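Local coordinates for uncharacterized protein (Shewanella loihica, PDB 3O0L), which is of unknown function but belongs to the DUF1425 family, folds as a two-sheet beta-sandwich of E-set type and is probably exported as a lipoprotein, at residues 28-33 / 100-105; 55-60 / 75-80. All coordinates share one frame; numbering follows the deposited sequence. Where two conformers were deposited one is given.

Interactions 1 and 2 meet where strand 101-109, part of interaction 1, lies beside strand 54-63, which carries residues 55-60, and hydrogen-bonds to it, Tyr105 with Lys59. Interaction 2 also lies, along the chain, within the loop closed by interaction 1. Residues 28-33 and 100-105 belong to different sheets and pack apolar side chains between them, partly in the core and close to the second subunit. Residues 55-60 and 75-80 are joined within one sheet by backbone hydrogen bonds. One side of that pairing, with Leu56 and Tyr58, faces the interior; the other, with Gln57, carries polar and charged groups, and Lys59 lays its aliphatic chain over Trp77. The centres of the two contacts are about 14 Å apart.

Interaction 1 of 2, residues 28-33 / 100-105; sequences VSAVTT and VRCELY
Sheet-on-sheet packing in a beta-sandwich brings Val28, Ala30 and Thr32 against Cys102 and Leu104. Strand 22-34 pairs with strand 40-48 in the larger sheet, whereas strand 101-109 is outermost in the three-stranded sheet of this chain. Their segments run nearly antiparallel, at 160°, with axes approaching to 6.6 Å, and the contact between them is made by side chains and not by backbone pairing. Leu104 has the largest share: its CB sits 3.8 Å from Ala30 CB, and with CG anti to the backbone N (chi1 176°) the branch reaches on to Val28, where CD2 lies 3.9 Å from Val28 CG1. The small Ala30 thus leaves room for the leucine stem. Farther along, Thr32 turns its methyl inward, CG2 lying 3.6 Å from Cys102 N and 3.8 Å from Cys102 SG. The second subunit closes this edge: Ser11 of that chain bonds to the backbone N of Leu104, and Tyr105 pairs with one of its strands, so the sheet continues across the dimer. Val100 and Arg101, both opposite Tyr63, form a classic beta bulge. On the face turned from strand 22-34, in the conformer given, Arg101 NH1 grips Glu103 OE2 at 2.6 Å, the oxygen in the guanidinium plane but met on its anti side, 31° out of the carboxylate plane.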
# COMPACT_ATOMS: atom_id res chain seq x y z
N VAL A 28 2.02 -0.46 -6.35
CA VAL A 28 0.82 -1.13 -6.80
C VAL A 28 -0.34 -0.14 -6.73
O VAL A 28 -0.54 0.50 -5.69
CB VAL A 28 0.49 -2.33 -5.89
CG1 VAL A 28 -0.81 -3.00 -6.36
CG2 VAL A 28 1.66 -3.33 -5.88
N SER A 29 -1.06 0.01 -7.84
CA SER A 29 -2.31 0.76 -7.84
C SER A 29 -3.32 0.20 -8.86
O SER A 29 -2.93 -0.43 -9.85
CB SER A 29 -2.02 2.24 -8.09
OG SER A 29 -1.75 2.44 -9.45
N ALA A 30 -4.61 0.46 -8.62
CA ALA A 30 -5.68 0.01 -9.51
C ALA A 30 -6.85 0.98 -9.49
O ALA A 30 -7.11 1.60 -8.48
CB ALA A 30 -6.19 -1.37 -9.08
N VAL A 31 -7.57 1.05 -10.60
CA VAL A 31 -8.79 1.83 -10.72
C VAL A 31 -9.77 1.04 -11.57
O VAL A 31 -9.33 0.16 -12.33
CB VAL A 31 -8.49 3.17 -11.42
CG1 VAL A 31 -7.45 3.97 -10.65
CG2 VAL A 31 -8.03 2.93 -12.88
N THR A 32 -11.07 1.31 -11.44
CA THR A 32 -12.08 0.77 -12.39
C THR A 32 -12.47 1.84 -13.38
O THR A 32 -12.54 3.02 -13.00
CB THR A 32 -13.36 0.25 -11.71
OG1 THR A 32 -13.93 1.28 -10.89
CG2 THR A 32 -13.07 -0.95 -10.84
N THR A 33 -12.63 1.46 -14.65
CA THR A 33 -13.16 2.36 -15.66
C THR A 33 -14.41 1.69 -16.18
O THR A 33 -14.61 0.50 -15.99
CB THR A 33 -12.14 2.69 -16.81
OG1 THR A 33 -11.86 1.51 -17.56
CG2 THR A 33 -10.79 3.27 -16.24
N VAL A 100 -19.05 -3.34 -8.50
CA VAL A 100 -18.89 -1.87 -8.55
C VAL A 100 -17.46 -1.45 -8.33
O VAL A 100 -17.12 -0.31 -8.55
CB VAL A 100 -19.79 -1.16 -7.51
CG1 VAL A 100 -21.30 -1.52 -7.78
CG2 VAL A 100 -19.38 -1.53 -6.08
N ARG A 101 -16.59 -2.37 -7.93
CA ARG A 101 -15.26 -2.01 -7.45
C ARG A 101 -14.31 -3.21 -7.56
O ARG A 101 -14.75 -4.32 -7.40
CB ARG A 101 -15.45 -1.60 -5.98
CG ARG A 101 -14.29 -1.21 -5.18
CD ARG A 101 -14.75 -0.70 -3.79
NE ARG A 101 -15.29 -1.68 -2.81
CZ ARG A 101 -14.56 -2.53 -2.08
NH1 ARG A 101 -13.24 -2.64 -2.24
NH2 ARG A 101 -15.17 -3.32 -1.19
N CYS A 102 -13.04 -2.97 -7.86
CA CYS A 102 -12.03 -4.02 -7.83
C CYS A 102 -10.94 -3.68 -6.86
O CYS A 102 -10.83 -2.51 -6.41
CB CYS A 102 -11.36 -4.22 -9.19
SG CYS A 102 -10.07 -2.94 -9.63
N GLU A 103 -10.15 -4.69 -6.53
CA GLU A 103 -8.93 -4.55 -5.73
C GLU A 103 -7.86 -5.42 -6.41
O GLU A 103 -8.15 -6.55 -6.84
CB GLU A 103 -9.15 -4.99 -4.28
CG GLU A 103 -10.16 -4.15 -3.49
CD GLU A 103 -10.51 -4.73 -2.11
OE1 GLU A 103 -10.06 -5.85 -1.78
OE2 GLU A 103 -11.25 -4.05 -1.36
N LEU A 104 -6.66 -4.89 -6.55
CA LEU A 104 -5.53 -5.62 -7.12
C LEU A 104 -4.67 -6.13 -5.97
O LEU A 104 -4.32 -5.34 -5.09
CB LEU A 104 -4.69 -4.72 -8.02
CG LEU A 104 -3.40 -5.26 -8.64
CD1 LEU A 104 -3.69 -6.53 -9.47
CD2 LEU A 104 -2.71 -4.21 -9.49
N TYR A 105 -4.34 -7.42 -5.98
CA TYR A 105 -3.39 -8.03 -5.04
C TYR A 105 -2.13 -8.47 -5.76
O TYR A 105 -2.23 -9.02 -6.85
CB TYR A 105 -4.00 -9.25 -4.36
CG TYR A 105 -5.15 -8.88 -3.47
CD1 TYR A 105 -6.44 -8.74 -3.97
CD2 TYR A 105 -4.92 -8.58 -2.13
CE1 TYR A 105 -7.46 -8.35 -3.14
CE2 TYR A 105 -5.93 -8.20 -1.30
CZ TYR A 105 -7.19 -8.10 -1.79
OH TYR A 105 -8.16 -7.71 -0.93

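Interaction 2 of 2, residues 55-60 / 75-80; sequences RLQYKF and VSWKSL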
# COMPACT_ATOMS: atom_id res chain seq x y z
N ARG A 55 10.27 -11.39 -9.77
CA ARG A 55 9.10 -12.21 -10.05
C ARG A 55 7.97 -11.87 -9.04
O ARG A 55 8.23 -11.72 -7.83
CB ARG A 55 9.46 -13.71 -9.98
CG ARG A 55 10.64 -14.14 -10.88
CD ARG A 55 10.56 -15.64 -11.25
NE ARG A 55 11.71 -16.09 -12.06
CZ ARG A 55 11.64 -16.33 -13.37
NH1 ARG A 55 10.49 -16.20 -14.01
NH2 ARG A 55 12.72 -16.73 -14.04
N LEU A 56 6.76 -11.72 -9.54
CA LEU A 56 5.62 -11.57 -8.67
C LEU A 56 4.37 -12.21 -9.28
O LEU A 56 4.41 -12.74 -10.39
CB LEU A 56 5.40 -10.10 -8.29
CG LEU A 56 5.35 -9.06 -9.40
CD1 LEU A 56 4.03 -9.08 -10.07
CD2 LEU A 56 5.59 -7.69 -8.77
N GLN A 57 3.31 -12.26 -8.50
CA GLN A 57 2.03 -12.77 -8.96
C GLN A 57 0.97 -11.78 -8.60
O GLN A 57 1.11 -11.04 -7.60
CB GLN A 57 1.69 -14.07 -8.26
CG GLN A 57 2.67 -15.16 -8.53
CD GLN A 57 2.07 -16.46 -8.09
OE1 GLN A 57 1.78 -16.64 -6.91
NE2 GLN A 57 1.79 -17.33 -9.05
N TYR A 58 -0.08 -11.71 -9.42
CA TYR A 58 -1.16 -10.80 -9.15
C TYR A 58 -2.52 -11.38 -9.47
O TYR A 58 -2.63 -12.34 -10.24
CB TYR A 58 -0.98 -9.50 -9.95
CG TYR A 58 -1.34 -9.63 -11.42
CD1 TYR A 58 -0.38 -10.11 -12.34
CD2 TYR A 58 -2.61 -9.32 -11.87
CE1 TYR A 58 -0.72 -10.28 -13.70
CE2 TYR A 58 -2.96 -9.50 -13.18
CZ TYR A 58 -2.00 -9.95 -14.11
OH TYR A 58 -2.35 -10.07 -15.43
N LYS A 59 -3.54 -10.79 -8.86
CA LYS A 59 -4.93 -11.05 -9.27
C LYS A 59 -5.83 -9.97 -8.75
O LYS A 59 -5.53 -9.33 -7.74
CB LYS A 59 -5.44 -12.41 -8.82
CG LYS A 59 -5.85 -12.57 -7.41
CD LYS A 59 -6.71 -13.83 -7.33
CE LYS A 59 -6.91 -14.31 -5.94
NZ LYS A 59 -7.32 -15.76 -5.95
N PHE A 60 -6.90 -9.74 -9.49
CA PHE A 60 -7.93 -8.82 -9.05
C PHE A 60 -9.03 -9.59 -8.35
O PHE A 60 -9.30 -10.74 -8.70
CB PHE A 60 -8.58 -8.09 -10.22
CG PHE A 60 -7.69 -7.11 -10.94
CD1 PHE A 60 -7.61 -5.79 -10.52
CD2 PHE A 60 -7.00 -7.48 -12.06
CE1 PHE A 60 -6.83 -4.90 -11.17
CE2 PHE A 60 -6.20 -6.57 -12.73
CZ PHE A 60 -6.12 -5.28 -12.29
N VAL A 75 -10.35 -17.49 -12.49
CA VAL A 75 -9.36 -16.39 -12.34
C VAL A 75 -8.48 -16.85 -11.20
O VAL A 75 -8.94 -17.11 -10.11
CB VAL A 75 -9.97 -15.05 -12.02
CG1 VAL A 75 -8.90 -14.03 -11.56
CG2 VAL A 75 -10.76 -14.51 -13.28
N SER A 76 -7.21 -16.98 -11.48
CA SER A 76 -6.25 -17.34 -10.44
C SER A 76 -5.07 -16.36 -10.46
O SER A 76 -5.03 -15.43 -11.28
CB SER A 76 -5.76 -18.72 -10.79
OG SER A 76 -5.12 -18.63 -12.04
N TRP A 77 -4.09 -16.61 -9.61
CA TRP A 77 -2.86 -15.81 -9.55
C TRP A 77 -2.09 -15.96 -10.85
O TRP A 77 -1.97 -17.06 -11.36
CB TRP A 77 -1.98 -16.24 -8.36
CG TRP A 77 -2.59 -15.91 -7.04
CD1 TRP A 77 -3.38 -16.73 -6.29
CD2 TRP A 77 -2.48 -14.68 -6.30
NE1 TRP A 77 -3.78 -16.10 -5.14
CE2 TRP A 77 -3.22 -14.84 -5.11
CE3 TRP A 77 -1.83 -13.46 -6.54
CZ2 TRP A 77 -3.36 -13.82 -4.16
CZ3 TRP A 77 -1.93 -12.46 -5.57
CH2 TRP A 77 -2.69 -12.66 -4.38
N LYS A 78 -1.61 -14.84 -11.39
CA LYS A 78 -0.90 -14.81 -12.66
C LYS A 78 0.50 -14.33 -12.43
O LYS A 78 0.71 -13.37 -11.69
CB LYS A 78 -1.61 -13.86 -13.62
CG LYS A 78 -2.85 -14.47 -14.34
CD LYS A 78 -3.83 -13.37 -14.85
CE LYS A 78 -5.02 -13.04 -13.84
NZ LYS A 78 -4.72 -13.00 -12.31
N SER A 79 1.49 -14.97 -13.04
CA SER A 79 2.88 -14.59 -12.86
C SER A 79 3.33 -13.49 -13.79
O SER A 79 2.87 -13.40 -14.92
CB SER A 79 3.80 -15.79 -13.08
OG SER A 79 3.74 -16.61 -11.94
N LEU A 80 4.23 -12.65 -13.28
CA LEU A 80 4.94 -11.61 -14.03
C LEU A 80 6.39 -11.61 -13.60
O LEU A 80 6.72 -11.81 -12.42
CB LEU A 80 4.43 -10.20 -13.71
CG LEU A 80 3.09 -9.62 -14.13
CD1 LEU A 80 3.01 -8.22 -13.58
CD2 LEU A 80 2.94 -9.61 -15.64
O HOH W 1 -7.44 -11.06 -12.11
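Leu56 and Tyr58 pair through their backbones with Leu80 and Lys78 in an antiparallel ladder that joins strands 54-63 and 78-82 within one sheet. Leu56 N meets Leu80 O at 2.9 Å in a nearly straight bond, returned by Leu80 N to Leu56 O. Tyr58 N bonds to Lys78 O at 2.9 Å, less straight. Tyr58 O takes two donors, Lys78 N and, at 3.0 Å, Lys78 NZ. Bent at chi3 (-94°), Lys78 brings NZ 2.7 Å from Ser76 O and over the Tyr58 ring face, a cation-pi contact with NZ 4.4 Å from the ring centroid. Apolar contacts line the inner face: Leu56 and Leu80 lie side by side, CD1 to CD1 3.8 Å in the conformer given, and Tyr58 CE1 touches Leu80 CG. Outside, the Lys59 chain crosses Trp77 at about a right angle, its CG 4.0 Å from the centroid of the six-membered ring and almost directly above it. Arg107 adds a cation-pi contact to the indole and hydrogen-bonds Gln57 OE1. An alanine in place of Trp77 would probably leave the Lys59 chain without a surface to lie on and deprive Arg107 of its aromatic partner. Two carbonyls and an aromatic face thus surround Lys78 NZ, and would probably share its charge and hold the bent chain against the tyrosine.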